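Local structure of putative Zn-dependent exopeptidase (Bacteroides vulgatus ATCC 8482, 3GUX) at residues 227-232 with 240-245; 213-218 with 247-252; 21-26 with 302-307. The protein is probably a zinc-dependent aminopeptidase of the M28 family, an exopeptidase that would release residues from the N-terminal end of peptides. All coordinates share one frame; numbering follows the deposited sequence.

From the N terminus, the loop 21-26, which leads into helix 26-37, packs on helix 296-311 in contact 3. This closes the widest loop of the three and brings the start of the modelled chain against its last helix. Contact 2 is nested within it, joining the end of strand 212-214 and the turn after it to the loop before helix 253-260. Contact 1 is nested in turn inside contact 2, folding helix 223-236 back onto the short strand 242-244. Contacts 1 and 2 touch, E245 meeting Y214; contact 1 also reaches contact 3, where I229 packs on T305. Contacts 2 and 3 stay about 10 Å apart at their nearest atoms.

Contact 1 (227-232 with 240-245); sequences KKIWKK and KYFVKE
The indole NE1 of W230 is shared by two backbone carbonyls. Its main partner is F212 O in strand 212-214, while V243 O lies 3.1 Å from W230 NE1, near the plane of the ring, in a weak, bent hydrogen bond (128° at the hydrogen). V243 O also takes a weak bond from E245 N, the two residues flanking K244, the centre of an inverse gamma turn. F242, in strand 242-244, lies over the indole. Its CB stands above the five-membered ring of W230, 3.8 Å from that ring's centroid, as a CH-pi contact. Beyond it the phenyl ring, with CG beside the backbone N (chi1 -69°), turns its CD2 edge onto the tryptophan face. F242 CD2 is 3.7 Å from W230 CD2, and the planes of the two rings stand at 89° in a T-shaped pair. I229 CG2 adds a looser apolar touch to F242 CE2. In the phosphorylase/hydrolase-like fold of this M28 peptidase, helix 223-236 thus packs on strand 242-244, itself bonded to strand 212-214 through Y241 and E245, while I229 and W230 also rest on V266 of sheet strand 265-269. The phenyl ring of F242 meets that strand too, at I268, and F242 O is bonded by H234. Replacing W230 with an alanine would probably leave F212 O without its indole donor and open a gap under the CD2 edge of F242. On the outer side, the extended chain of K244 runs along the helix: K244 CG is 4.0 Å from W230 CD1 and K244 CE is 4.0 Å from W230 O.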
# COMPACT_ATOMS: atom_id res chain seq x y z
N LYS A 227 -15.66 -1.89 -5.55
CA LYS A 227 -16.44 -1.51 -6.72
C LYS A 227 -16.26 -0.02 -7.05
O LYS A 227 -16.28 0.36 -8.23
CB LYS A 227 -17.94 -1.86 -6.52
N LYS A 228 -16.09 0.79 -6.00
CA LYS A 228 -15.87 2.24 -6.13
C LYS A 228 -14.58 2.54 -6.85
O LYS A 228 -14.52 3.39 -7.74
CB LYS A 228 -15.83 2.86 -4.73
CG LYS A 228 -15.75 4.37 -4.68
CD LYS A 228 -15.28 4.88 -3.32
CE LYS A 228 -16.19 4.47 -2.18
NZ LYS A 228 -15.77 5.10 -0.91
N ILE A 229 -13.52 1.86 -6.42
CA ILE A 229 -12.20 1.99 -6.98
C ILE A 229 -12.18 1.54 -8.46
O ILE A 229 -11.65 2.23 -9.33
CB ILE A 229 -11.16 1.20 -6.11
CG1 ILE A 229 -11.02 1.86 -4.72
CG2 ILE A 229 -9.83 1.11 -6.81
CD1 ILE A 229 -10.34 0.96 -3.60
N TRP A 230 -12.81 0.40 -8.74
CA TRP A 230 -12.85 -0.11 -10.11
C TRP A 230 -13.70 0.80 -11.00
O TRP A 230 -13.37 0.98 -12.16
CB TRP A 230 -13.36 -1.55 -10.17
CG TRP A 230 -12.30 -2.63 -10.10
CD1 TRP A 230 -12.09 -3.62 -11.03
CD2 TRP A 230 -11.32 -2.84 -9.07
NE1 TRP A 230 -11.07 -4.43 -10.63
CE2 TRP A 230 -10.57 -3.97 -9.44
CE3 TRP A 230 -10.99 -2.17 -7.88
CZ2 TRP A 230 -9.50 -4.45 -8.67
CZ3 TRP A 230 -9.94 -2.65 -7.12
CH2 TRP A 230 -9.22 -3.78 -7.51
N LYS A 231 -14.75 1.38 -10.42
CA LYS A 231 -15.60 2.38 -11.08
C LYS A 231 -14.79 3.56 -11.53
O LYS A 231 -14.87 3.98 -12.68
CB LYS A 231 -16.73 2.88 -10.13
CG LYS A 231 -17.73 3.85 -10.74
CD LYS A 231 -18.80 4.30 -9.69
CE LYS A 231 -19.66 5.46 -10.26
NZ LYS A 231 -20.45 6.13 -9.21
N LYS A 232 -13.97 4.10 -10.63
CA LYS A 232 -13.17 5.28 -10.95
C LYS A 232 -12.15 4.99 -12.04
O LYS A 232 -11.94 5.81 -12.93
CB LYS A 232 -12.47 5.82 -9.70
CG LYS A 232 -11.65 7.11 -9.94
CD LYS A 232 -12.47 8.30 -10.37
CE LYS A 232 -13.34 8.86 -9.26
NZ LYS A 232 -14.00 10.10 -9.79
N LYS A 240 -8.89 -1.26 -18.81
CA LYS A 240 -8.01 -2.35 -19.27
C LYS A 240 -7.29 -3.01 -18.11
O LYS A 240 -7.05 -4.23 -18.11
CB LYS A 240 -6.92 -1.80 -20.19
N TYR A 241 -6.95 -2.20 -17.13
CA TYR A 241 -6.21 -2.64 -15.96
C TYR A 241 -7.10 -3.14 -14.84
O TYR A 241 -6.75 -4.09 -14.20
CB TYR A 241 -5.34 -1.51 -15.44
CG TYR A 241 -4.28 -1.08 -16.41
CD1 TYR A 241 -3.08 -1.81 -16.52
CD2 TYR A 241 -4.46 0.02 -17.22
CE1 TYR A 241 -2.09 -1.45 -17.39
CE2 TYR A 241 -3.47 0.40 -18.13
CZ TYR A 241 -2.28 -0.33 -18.19
OH TYR A 241 -1.28 0.05 -19.06
N PHE A 242 -8.28 -2.51 -14.65
CA PHE A 242 -9.18 -2.87 -13.56
C PHE A 242 -10.38 -3.64 -14.08
O PHE A 242 -11.42 -3.06 -14.40
CB PHE A 242 -9.61 -1.61 -12.81
CG PHE A 242 -8.50 -0.97 -12.03
CD1 PHE A 242 -7.57 -0.16 -12.64
CD2 PHE A 242 -8.38 -1.21 -10.67
CE1 PHE A 242 -6.54 0.39 -11.91
CE2 PHE A 242 -7.35 -0.65 -9.93
CZ PHE A 242 -6.43 0.15 -10.56
N VAL A 243 -10.20 -4.97 -14.16
CA VAL A 243 -11.21 -5.89 -14.67
C VAL A 243 -12.27 -6.15 -13.60
O VAL A 243 -11.95 -6.71 -12.53
CB VAL A 243 -10.58 -7.24 -15.12
CG1 VAL A 243 -11.65 -8.18 -15.65
CG2 VAL A 243 -9.52 -7.01 -16.18
N LYS A 244 -13.52 -5.78 -13.89
CA LYS A 244 -14.60 -5.95 -12.93
C LYS A 244 -15.10 -7.37 -12.99
O LYS A 244 -16.23 -7.63 -13.43
CB LYS A 244 -15.75 -5.00 -13.22
CG LYS A 244 -15.41 -3.55 -13.19
CD LYS A 244 -16.65 -2.77 -13.41
CE LYS A 244 -16.39 -1.31 -13.40
NZ LYS A 244 -17.62 -0.59 -13.86
N GLU A 245 -14.28 -8.31 -12.57
CA GLU A 245 -14.61 -9.73 -12.56
C GLU A 245 -13.94 -10.33 -11.35
O GLU A 245 -12.88 -9.87 -10.95
CB GLU A 245 -14.13 -10.44 -13.83
CG GLU A 245 -14.74 -9.89 -15.15
CD GLU A 245 -14.23 -10.57 -16.42
OE1 GLU A 245 -13.57 -11.62 -16.32
OE2 GLU A 245 -14.51 -10.04 -17.52

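Contact 2 (213-218 with 247-252); sequences YYEGYS and GGETVD
G216 N donates to G248 O at 2.9 Å, from above the carbonyl plane, where the end of strand 212-214 turns into helix 218-221 and E215 supplies the capping bonds at that helix start. One step earlier G247 N gives a nearly straight bond to Y214 O at 2.7 Å. The third link is from T250 N to E215 OE2, 3.0 Å long and on the anti side of the carboxylate, so the strand end with its turn is joined to the loop 247-252 by three bonds. The E215 chain leaves with CG opposite the backbone N (chi1 -176°) and bends at chi2, which swings the buried carboxylate back over its own following turn. There OE2 takes a second bond, from Y217 N, arriving from above the carboxylate plane. E215 OE1 accepts both S218 N, at 2.8 Å on the syn side, and S218 OG, nearly in line with the C-O bond; H254 NE2 is a further partner of OE1. Both oxygens are therefore gripped by several groups, holding the carboxylate against rotation and fixing the turn to the loop 247-252. E249 OE1 comes within 3.4 Å of Y217 N, but at an angle too poor for a bond. Side chains at the two glycines facing the other segment would collide there: a CB on G247 would strike Y213 CB, and one on G216 would strike E249 CB. S218 OG is bonded also to D267 N, and Y217 OH reaches N258. The methyl of T250 closes the contact, T250 CG2 lying 3.5 Å from E215 CG.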
# COMPACT_ATOMS: atom_id res chain seq x y z
N TYR A 213 -8.10 -7.84 -10.81
CA TYR A 213 -9.43 -8.40 -10.74
C TYR A 213 -10.02 -8.13 -9.36
O TYR A 213 -9.28 -7.73 -8.44
CB TYR A 213 -9.37 -9.91 -11.02
CG TYR A 213 -9.35 -10.26 -12.49
CD1 TYR A 213 -8.27 -9.96 -13.28
CD2 TYR A 213 -10.45 -10.90 -13.09
CE1 TYR A 213 -8.26 -10.26 -14.61
CE2 TYR A 213 -10.43 -11.22 -14.44
CZ TYR A 213 -9.32 -10.88 -15.19
OH TYR A 213 -9.26 -11.16 -16.53
N TYR A 214 -11.33 -8.34 -9.21
CA TYR A 214 -11.93 -8.27 -7.88
C TYR A 214 -11.32 -9.43 -7.12
O TYR A 214 -11.55 -10.59 -7.46
CB TYR A 214 -13.45 -8.41 -7.88
CG TYR A 214 -14.25 -7.29 -8.50
CD1 TYR A 214 -13.88 -5.95 -8.35
CD2 TYR A 214 -15.45 -7.57 -9.13
CE1 TYR A 214 -14.64 -4.94 -8.91
CE2 TYR A 214 -16.22 -6.57 -9.65
CZ TYR A 214 -15.82 -5.26 -9.55
OH TYR A 214 -16.61 -4.28 -10.08
N GLU A 215 -10.48 -9.10 -6.14
CA GLU A 215 -9.81 -10.11 -5.33
C GLU A 215 -10.83 -10.68 -4.35
O GLU A 215 -11.65 -9.93 -3.77
CB GLU A 215 -8.60 -9.50 -4.63
CG GLU A 215 -7.76 -10.49 -3.82
CD GLU A 215 -8.34 -10.76 -2.44
OE1 GLU A 215 -8.85 -9.81 -1.81
OE2 GLU A 215 -8.27 -11.90 -1.97
N GLY A 216 -10.77 -12.01 -4.19
CA GLY A 216 -11.77 -12.75 -3.40
C GLY A 216 -12.10 -12.25 -2.01
O GLY A 216 -13.28 -12.05 -1.69
N TYR A 217 -11.09 -12.08 -1.15
CA TYR A 217 -11.32 -11.61 0.22
C TYR A 217 -11.88 -10.18 0.21
O TYR A 217 -12.89 -9.90 0.89
CB TYR A 217 -10.06 -11.74 1.08
CG TYR A 217 -10.32 -11.47 2.54
CD1 TYR A 217 -10.69 -12.49 3.41
CD2 TYR A 217 -10.19 -10.18 3.06
CE1 TYR A 217 -10.96 -12.23 4.77
CE2 TYR A 217 -10.44 -9.90 4.38
CZ TYR A 217 -10.80 -10.92 5.24
OH TYR A 217 -11.04 -10.59 6.55
N SER A 218 -11.26 -9.31 -0.58
CA SER A 218 -11.73 -7.93 -0.74
C SER A 218 -13.23 -7.88 -1.17
O SER A 218 -13.98 -7.07 -0.65
CB SER A 218 -10.88 -7.15 -1.76
OG SER A 218 -9.47 -7.10 -1.41
N GLY A 247 -11.60 -12.47 -9.43
CA GLY A 247 -10.34 -13.09 -9.76
C GLY A 247 -10.09 -14.19 -8.75
O GLY A 247 -10.99 -14.97 -8.44
N GLY A 248 -8.87 -14.24 -8.23
CA GLY A 248 -8.51 -15.22 -7.23
C GLY A 248 -8.61 -14.63 -5.84
O GLY A 248 -8.77 -13.42 -5.67
N GLU A 249 -8.53 -15.51 -4.84
CA GLU A 249 -8.52 -15.10 -3.44
C GLU A 249 -7.09 -15.30 -2.96
O GLU A 249 -6.52 -16.37 -3.12
CB GLU A 249 -9.51 -15.90 -2.61
CG GLU A 249 -9.37 -15.55 -1.14
CD GLU A 249 -10.59 -15.85 -0.34
OE1 GLU A 249 -11.69 -15.43 -0.75
OE2 GLU A 249 -10.43 -16.47 0.73
N THR A 250 -6.53 -14.27 -2.36
CA THR A 250 -5.15 -14.31 -1.98
C THR A 250 -4.91 -13.95 -0.53
O THR A 250 -5.57 -13.05 -0.00
CB THR A 250 -4.35 -13.35 -2.89
OG1 THR A 250 -2.96 -13.52 -2.63
CG2 THR A 250 -4.74 -11.90 -2.66
N VAL A 251 -3.99 -14.67 0.12
CA VAL A 251 -3.57 -14.34 1.48
C VAL A 251 -2.70 -13.12 1.32
O VAL A 251 -1.74 -13.15 0.58
CB VAL A 251 -2.78 -15.48 2.21
CG1 VAL A 251 -1.56 -15.92 1.42
CG2 VAL A 251 -2.33 -15.00 3.56
N ASP A 252 -3.03 -12.01 1.99
CA ASP A 252 -2.26 -10.77 1.85
C ASP A 252 -2.53 -9.88 3.07
O ASP A 252 -3.41 -10.17 3.85
CB ASP A 252 -2.62 -10.08 0.52
CG ASP A 252 -1.45 -9.34 -0.12
OD1 ASP A 252 -0.47 -9.07 0.61
OD2 ASP A 252 -1.53 -8.97 -1.33

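Contact 3 (21-26 with 302-307)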
# COMPACT_ATOMS: atom_id res chain seq x y z
N ALA A 21 -8.24 14.66 -9.41
CA ALA A 21 -7.08 14.71 -8.53
C ALA A 21 -5.87 15.24 -9.29
O ALA A 21 -5.89 15.23 -10.51
CB ALA A 21 -6.79 13.31 -7.95
N PRO A 22 -4.83 15.71 -8.57
CA PRO A 22 -3.59 16.11 -9.22
C PRO A 22 -3.02 14.94 -9.98
O PRO A 22 -3.40 13.79 -9.72
CB PRO A 22 -2.65 16.42 -8.05
CG PRO A 22 -3.56 16.77 -6.94
CD PRO A 22 -4.76 15.91 -7.11
N GLU A 23 -2.12 15.23 -10.90
CA GLU A 23 -1.55 14.19 -11.74
C GLU A 23 -0.47 13.37 -11.03
O GLU A 23 0.52 13.93 -10.51
CB GLU A 23 -0.97 14.80 -13.02
CG GLU A 23 -1.99 15.43 -13.90
CD GLU A 23 -2.99 14.45 -14.50
OE1 GLU A 23 -2.62 13.29 -14.80
OE2 GLU A 23 -4.15 14.85 -14.72
N PHE A 24 -0.69 12.06 -10.99
CA PHE A 24 0.28 11.13 -10.48
C PHE A 24 1.39 11.08 -11.51
O PHE A 24 1.10 10.91 -12.68
CB PHE A 24 -0.37 9.74 -10.31
CG PHE A 24 0.55 8.63 -9.89
CD1 PHE A 24 1.22 7.87 -10.85
CD2 PHE A 24 0.73 8.31 -8.54
CE1 PHE A 24 2.07 6.85 -10.49
CE2 PHE A 24 1.59 7.26 -8.15
CZ PHE A 24 2.25 6.54 -9.13
N ASP A 25 2.64 11.20 -11.08
CA ASP A 25 3.81 11.14 -11.99
C ASP A 25 4.39 9.74 -11.99
O ASP A 25 5.08 9.33 -11.03
CB ASP A 25 4.87 12.17 -11.60
CG ASP A 25 5.87 12.44 -12.72
OD1 ASP A 25 6.73 11.60 -12.99
OD2 ASP A 25 5.73 13.49 -13.38
N ALA A 26 4.07 8.99 -13.04
CA ALA A 26 4.54 7.61 -13.17
C ALA A 26 6.06 7.47 -13.30
O ALA A 26 6.60 6.43 -12.84
CB ALA A 26 3.82 6.90 -14.32
N VAL A 302 -2.70 2.69 -11.87
CA VAL A 302 -2.93 2.40 -10.45
C VAL A 302 -2.87 3.66 -9.61
O VAL A 302 -3.77 3.94 -8.81
CB VAL A 302 -1.94 1.36 -9.91
CG1 VAL A 302 -2.10 1.19 -8.37
CG2 VAL A 302 -2.17 0.05 -10.65
N GLY A 303 -1.80 4.40 -9.77
CA GLY A 303 -1.58 5.59 -8.98
C GLY A 303 -2.66 6.63 -9.19
O GLY A 303 -3.19 7.18 -8.22
N GLN A 304 -3.02 6.90 -10.45
CA GLN A 304 -4.04 7.94 -10.69
C GLN A 304 -5.41 7.54 -10.15
O GLN A 304 -6.17 8.41 -9.65
CB GLN A 304 -4.18 8.27 -12.18
CG GLN A 304 -4.88 9.62 -12.44
CD GLN A 304 -4.11 10.75 -11.82
OE1 GLN A 304 -2.93 10.93 -12.12
NE2 GLN A 304 -4.77 11.53 -10.92
N THR A 305 -5.74 6.26 -10.30
CA THR A 305 -7.03 5.74 -9.83
C THR A 305 -7.10 5.91 -8.32
O THR A 305 -8.07 6.43 -7.82
CB THR A 305 -7.25 4.26 -10.23
OG1 THR A 305 -7.39 4.18 -11.65
CG2 THR A 305 -8.50 3.62 -9.53
N VAL A 306 -6.02 5.55 -7.62
CA VAL A 306 -5.99 5.71 -6.16
C VAL A 306 -6.14 7.17 -5.76
O VAL A 306 -6.89 7.48 -4.85
CB VAL A 306 -4.75 5.04 -5.48
CG1 VAL A 306 -4.67 5.40 -3.98
CG2 VAL A 306 -4.85 3.54 -5.59
N MSE A 307 -5.50 8.08 -6.48
CA MSE A 307 -5.66 9.49 -6.12
C MSE A 307 -7.05 10.02 -6.40
O MSE A 307 -7.63 10.67 -5.53
CB MSE A 307 -4.62 10.33 -6.81
CG MSE A 307 -3.29 9.79 -6.47
SE MSE A 307 -2.00 11.06 -6.72
CE MSE A 307 -2.18 11.67 -4.94
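F24 lies flat on helix 296-311 with G303 CA over its ring, and its side chain can be followed atom by atom. F24 CB sits 3.4 Å from Q304 OE1 and 4.2 Å from the selenium of M307, a selenomethionine. With CG anti to the backbone N (chi1 175°), the ring swings down onto the helix; F24 CG is 3.8 Å from G303 CA, and CD2 is nearest to it. CD1, CE1, CE2 and CZ all stand around G303 CA, which lies 3.6 Å from the F24 ring centroid and 13° off its normal, a CH-pi contact. A CB on G303 would run into CE2, so the missing side chain is what lets the ring lie this close. Farther along the helix, A21 CB packs 3.9 Å from M307 CB. This joins the loop before helix 26-37 to the last helix of the chain, and the N-cap D25 then starts helix 26-37 through S28 N. The polar part of the contact belongs to Q304, whose chain bends at chi2 to set its amide against the backbone on both sides of E23. Q304 NE2 donates almost straight to P22 O at 2.9 Å, with the acceptor in the amide plane, and Q304 OE1 accepts F24 N at 2.8 Å. K300 NZ bonds OE1 as well and forms a salt bridge with E23 OE1, while D308 takes a bond from NE2. Donors at OE1 and acceptors at NE2 fix which way round the buried amide sits, since a flip would set like against like at both ends.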